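Local coordinates for malate dehydrogenase (Porphyromonas gingivalis, PDB 3FI9), which probably catalyses the reversible oxidation of malate to oxaloacetate with NAD as hydride acceptor, at residues Ala105-Leu108 and Gly109-Lys113; Val135-Ile138 and Tyr139-Leu142; Gly141-Pro144 and Ser145-Thr148. All blocks are in the same frame, centred on the assembly; numbering follows the deposited sequence.

Interaction 1: residues Ala105-Leu108 and Gly109-Lys113; sequences AAQL and GKDIK
Gln-107 reaches one turn along helix 94-115 to Asp-111, and its NE2 donates to Asp-111 OD1 at 3.0 Å with an N-H...O angle of 153°. The two flat groups are not coplanar: amide and carboxylate planes stand 48° apart. OD1 lies practically in the amide plane, whereas NE2 arrives from above the carboxylate plane. The bend at chi2 of Gln-107 (64°), following a CG anti to the backbone N, turns the amide along the helix to meet the acid.

Backbone bonds of the i to i+4 kind hold the same turn. Among them, Gly-109 N meets Ala-105 O at 3.1 Å, and Lys-110 N meets Ala-106 O at 2.8 Å.

The methylenes of Lys-110 run past the backbone, CG 3.2 Å from Ala-106 O, and the extended chain crosses the Gln-107 side chain at about a right angle. Apolar contact is made on the buried side, where Leu-108 CG and Ile-112 CD1 approach to 4.1 Å; these two side chains also touch strands 121-124 and 77-82, Leu-108 on Ile-124 and Ser-82, Ile-112 on Val-122 and Ile-80.

The chemistry is thus that of an amphipathic helix: an amide-carboxylate bond that probably limits rotation of the amide and, less directly, of the carboxylate, on the more exposed side where Asp-111 also touches helix 70-74, and aliphatic branches directed at parallel strands 77-82 and 121-124 of the Rossmann-type domain.

Interaction 2: residues Val135-Ile138 and Tyr139-Leu142; sequences VTLI and YSGL
Val-135 and Tyr-139 lie side by side and point the same way, one turn apart near the end of helix 129-140. Val-135 CG1 rests 3.7 Å from Tyr-139 CD1, and Val-135 O sits at the ring edge, in its plane. That same carbonyl accepts Tyr-139 N at 3.0 Å in a nearly straight bond (177°). The phenol extends beyond the helix, where its OH is hydrogen-bonded to Ile-322 O, while Ala-106 and Lys-110 of helix 94-115 touch the tyrosine side chain.

Ser-140 directs its hydroxyl back to the carbonyl three residues earlier. With chi1 at 74°, OG stands between its own backbone N and carbonyl carbon, from where it donates to Leu-137 O at 2.9 Å, tilted 34° from the carbonyl plane. OG also accepts Leu-142 N at 3.0 Å, so the hydroxyl links the last helical turn to the chain leaving it. A water repeats the link, donating to both Leu-137 O and Leu-142 O.

The CB of Leu-137 points away from residues 139-142, yet its CD1 comes within 3.5 Å of Leu-142 O. Between them the chain turns at Gly-141, the first residue off the helix, with positive phi.

Helix end, positive-phi glycine and ST turn at Ser-140 together form the exit from the helix in the beta-alpha-beta unit 121-124, 129-140, 147-150 of a Rossmann-type domain.

Interaction 3: residues Gly141-Pro144 and Ser145-Thr148; sequences GLKP and SQVT
Gln-146 reaches Lys-143 with an extended side chain, and its OE1 takes two donors from that one residue. Lys-143 N approaches OE1 at 2.8 Å, tilted only 17° from the amide carbonyl plane. Lys-143 NZ comes to the same oxygen at 2.6 Å, but from above the plane, 85° out of it and so not on a lone pair. The two donors therefore use different directions around OE1.

The lysine reaches this place by curling. Its chain is extended at chi2 and then bent at chi3 (-54°) and chi4, which brings the ammonium round to the amide beside its own backbone; the two side chains cross at an oblique angle. The other amide atom of Gln-146, NE2, is hydrogen-bonded to Lys-120 O. Lys-143 N at OE1 and Lys-120 O at NE2 together probably fix the amide's orientation; NZ adds little to its rotation. The positive charge of the lysine would probably polarise the amide carbonyl further.

A backbone bond closes the turn from the opposite direction of donation: Gln-146 N gives to Lys-143 O at 3.0 Å, again from above the carbonyl plane. Ser-145 precedes Gln-146 in this short 3-10 turn; its OG lies 3.9 Å from Lys-143 CB and equally near CE, a loose contact. A water bridges Pro-144 O and Val-147 O past the turn.

Across the turn, Leu-142 CD1 packs on Val-147 CG2 at 4.2 Å. The turn lies between helix 129-140 and strand 147-150: Gln-146 and Thr-148 bond through their backbones to Val-122 on strand 121-124, and Ser-145 to Val-286 on strand 285-288.

How the interactions relate
Interactions 1 and 2 have centres about 7 Å apart, where helices 94-115 and 129-140 pack together: Val-135 CG1 lies 3.3 Å from Ala-106 N, and Thr-136 OG1 is probably hydrogen-bonded to Ala-105 O. Interaction 3 continues from interaction 2, sharing Gly-141 and Leu-142, and Leu-137 CD1 reaches Val-147 CG2 at 3.6 Å. Interactions 1 and 3, about 13 Å apart between centres, meet lightly, through Lys-113 CE and Gly-141 CA at 3.9 Å and Ile-112 CG2 and Leu-142 CD1 at 4.2 Å. Interactions 1 and 2 lie nearly equally close to Phe-126 of the predicted NAD site (side chains about 4 Å from Ala-105, 5 Å from Thr-136), interaction 3 farther, about 10 Å from Val-147.

Interaction 1: residues Ala105-Leu108 and Gly109-Lys113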
# COMPACT_ATOMS: atom_id res chain seq x y z
N ALA A 105 22.31 -12.30 5.52
CA ALA A 105 21.43 -13.10 6.38
C ALA A 105 22.17 -13.50 7.66
O ALA A 105 21.60 -13.48 8.73
CB ALA A 105 20.94 -14.35 5.65
N ALA A 106 23.45 -13.86 7.56
CA ALA A 106 24.20 -14.22 8.83
C ALA A 106 24.32 -13.04 9.79
O ALA A 106 24.14 -13.15 11.04
CB ALA A 106 25.59 -14.75 8.53
N GLN A 107 24.66 -11.91 9.22
CA GLN A 107 24.75 -10.66 9.97
C GLN A 107 23.43 -10.29 10.60
O GLN A 107 23.43 -9.79 11.71
CB GLN A 107 25.28 -9.50 9.10
CG GLN A 107 25.57 -8.24 9.92
CD GLN A 107 26.72 -8.47 10.93
OE1 GLN A 107 27.79 -8.94 10.56
NE2 GLN A 107 26.48 -8.16 12.21
N LEU A 108 22.30 -10.53 9.92
CA LEU A 108 21.02 -10.25 10.56
C LEU A 108 20.79 -11.16 11.75
O LEU A 108 20.37 -10.72 12.81
CB LEU A 108 19.85 -10.38 9.58
CG LEU A 108 18.41 -10.29 10.13
CD1 LEU A 108 18.20 -8.96 10.86
CD2 LEU A 108 17.49 -10.39 8.90
N GLY A 109 21.08 -12.45 11.59
CA GLY A 109 21.06 -13.35 12.74
C GLY A 109 21.94 -12.89 13.91
O GLY A 109 21.51 -12.85 15.06
N LYS A 110 23.20 -12.58 13.65
CA LYS A 110 24.12 -12.15 14.72
C LYS A 110 23.55 -10.91 15.47
O LYS A 110 23.63 -10.78 16.70
CB LYS A 110 25.47 -11.78 14.11
CG LYS A 110 26.25 -12.94 13.46
CD LYS A 110 27.42 -12.34 12.66
CE LYS A 110 28.22 -13.39 11.92
NZ LYS A 110 29.55 -12.88 11.43
N ASP A 111 22.95 -10.01 14.70
CA ASP A 111 22.36 -8.76 15.23
C ASP A 111 21.15 -9.04 16.10
O ASP A 111 20.95 -8.39 17.14
CB ASP A 111 21.91 -7.86 14.08
CG ASP A 111 23.06 -7.21 13.33
OD1 ASP A 111 24.20 -7.19 13.83
OD2 ASP A 111 22.81 -6.75 12.21
N ILE A 112 20.33 -9.98 15.66
CA ILE A 112 19.18 -10.38 16.44
C ILE A 112 19.72 -10.96 17.74
O ILE A 112 19.12 -10.77 18.80
CB ILE A 112 18.28 -11.42 15.71
CG1 ILE A 112 17.43 -10.75 14.60
CG2 ILE A 112 17.42 -12.17 16.69
CD1 ILE A 112 16.77 -11.74 13.63
N LYS A 113 20.85 -11.66 17.65
CA LYS A 113 21.34 -12.38 18.82
C LYS A 113 21.89 -11.41 19.86
O LYS A 113 21.69 -11.59 21.07
CB LYS A 113 22.37 -13.47 18.44
CG LYS A 113 22.84 -14.32 19.65
CD LYS A 113 23.89 -15.39 19.25
CE LYS A 113 23.25 -16.69 18.83
NZ LYS A 113 24.27 -17.80 18.60

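Interaction 2: residues Val135-Ile138 and Tyr139-Leu142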
# COMPACT_ATOMS: atom_id res chain seq x y z
N VAL A 135 19.98 -19.53 7.18
CA VAL A 135 21.16 -18.88 7.76
C VAL A 135 20.72 -17.94 8.87
O VAL A 135 21.31 -17.91 9.96
CB VAL A 135 21.90 -18.06 6.70
CG1 VAL A 135 22.92 -17.13 7.37
CG2 VAL A 135 22.59 -18.98 5.67
N THR A 136 19.67 -17.16 8.61
CA THR A 136 19.19 -16.31 9.71
C THR A 136 18.80 -17.10 10.94
O THR A 136 19.16 -16.70 12.06
CB THR A 136 18.02 -15.38 9.28
OG1 THR A 136 18.50 -14.46 8.32
CG2 THR A 136 17.50 -14.58 10.47
N LEU A 137 18.01 -18.18 10.78
CA LEU A 137 17.64 -19.03 11.89
C LEU A 137 18.87 -19.51 12.69
O LEU A 137 18.93 -19.40 13.92
CB LEU A 137 16.86 -20.27 11.37
CG LEU A 137 16.38 -21.29 12.39
CD1 LEU A 137 15.66 -20.62 13.58
CD2 LEU A 137 15.55 -22.45 11.75
N ILE A 138 19.86 -20.03 11.97
CA ILE A 138 21.04 -20.59 12.60
C ILE A 138 21.84 -19.55 13.41
O ILE A 138 22.10 -19.76 14.62
CB ILE A 138 21.93 -21.26 11.56
CG1 ILE A 138 21.22 -22.52 11.04
CG2 ILE A 138 23.28 -21.61 12.19
CD1 ILE A 138 21.91 -23.11 9.81
N TYR A 139 22.14 -18.41 12.80
CA TYR A 139 22.86 -17.36 13.50
C TYR A 139 22.06 -16.59 14.57
O TYR A 139 22.65 -15.97 15.47
CB TYR A 139 23.43 -16.39 12.50
CG TYR A 139 24.70 -16.88 11.84
CD1 TYR A 139 24.64 -17.63 10.66
CD2 TYR A 139 25.94 -16.58 12.37
CE1 TYR A 139 25.79 -18.07 10.03
CE2 TYR A 139 27.10 -17.03 11.75
CZ TYR A 139 27.03 -17.78 10.58
OH TYR A 139 28.17 -18.23 9.92
N SER A 140 20.73 -16.60 14.47
CA SER A 140 19.91 -15.79 15.37
C SER A 140 19.80 -16.43 16.75
O SER A 140 19.44 -15.75 17.72
CB SER A 140 18.49 -15.67 14.81
OG SER A 140 17.76 -16.92 14.97
N GLY A 141 20.02 -17.74 16.83
CA GLY A 141 19.83 -18.48 18.09
C GLY A 141 18.38 -18.78 18.43
O GLY A 141 18.10 -19.32 19.51
N LEU A 142 17.45 -18.42 17.53
CA LEU A 142 16.03 -18.60 17.84
C LEU A 142 15.63 -20.06 17.62
O LEU A 142 16.39 -20.81 17.02
CB LEU A 142 15.14 -17.64 17.01
CG LEU A 142 15.41 -16.11 17.15
CD1 LEU A 142 14.61 -15.31 16.16
CD2 LEU A 142 15.14 -15.57 18.58
O HOH W 1 19.14 -21.07 16.11

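Interaction 3: residues Gly141-Pro144 and Ser145-Thr148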
# COMPACT_ATOMS: atom_id res chain seq x y z
N GLY A 141 20.02 -17.74 16.83
CA GLY A 141 19.83 -18.48 18.09
C GLY A 141 18.38 -18.78 18.43
O GLY A 141 18.10 -19.32 19.51
N LEU A 142 17.45 -18.42 17.53
CA LEU A 142 16.03 -18.60 17.84
C LEU A 142 15.63 -20.06 17.62
O LEU A 142 16.39 -20.81 17.02
CB LEU A 142 15.14 -17.64 17.01
CG LEU A 142 15.41 -16.11 17.15
CD1 LEU A 142 14.61 -15.31 16.16
CD2 LEU A 142 15.14 -15.57 18.58
N LYS A 143 14.47 -20.47 18.16
CA LYS A 143 13.86 -21.78 17.85
C LYS A 143 13.34 -21.86 16.39
O LYS A 143 13.04 -20.83 15.77
CB LYS A 143 12.69 -22.02 18.80
CG LYS A 143 13.17 -22.16 20.27
CD LYS A 143 12.00 -22.43 21.19
CE LYS A 143 10.94 -21.37 21.02
NZ LYS A 143 11.51 -20.00 21.18
N PRO A 144 13.23 -23.08 15.84
CA PRO A 144 12.69 -23.20 14.46
C PRO A 144 11.29 -22.61 14.31
O PRO A 144 10.96 -22.09 13.24
CB PRO A 144 12.67 -24.71 14.23
CG PRO A 144 13.85 -25.20 15.00
CD PRO A 144 13.93 -24.31 16.26
N SER A 145 10.47 -22.67 15.36
CA SER A 145 9.14 -22.11 15.28
C SER A 145 9.11 -20.57 15.15
O SER A 145 8.06 -19.98 14.90
CB SER A 145 8.37 -22.49 16.53
OG SER A 145 9.00 -21.81 17.61
N GLN A 146 10.26 -19.92 15.27
CA GLN A 146 10.27 -18.47 15.32
C GLN A 146 10.69 -17.81 14.02
O GLN A 146 10.76 -16.59 13.95
CB GLN A 146 11.21 -18.01 16.45
CG GLN A 146 10.77 -18.52 17.88
CD GLN A 146 11.69 -18.00 18.93
OE1 GLN A 146 12.69 -18.64 19.24
NE2 GLN A 146 11.42 -16.79 19.45
N VAL A 147 11.05 -18.59 13.00
CA VAL A 147 11.51 -17.99 11.74
C VAL A 147 10.78 -18.58 10.55
O VAL A 147 10.71 -19.79 10.43
CB VAL A 147 13.04 -18.18 11.52
CG1 VAL A 147 13.53 -17.52 10.18
CG2 VAL A 147 13.81 -17.60 12.71
N THR A 148 10.23 -17.72 9.67
CA THR A 148 9.59 -18.16 8.42
C THR A 148 10.10 -17.33 7.25
O THR A 148 10.74 -16.29 7.43
CB THR A 148 8.06 -17.98 8.45
OG1 THR A 148 7.73 -16.67 8.96
CG2 THR A 148 7.42 -19.04 9.37
O HOH W 2 11.43 -22.21 10.67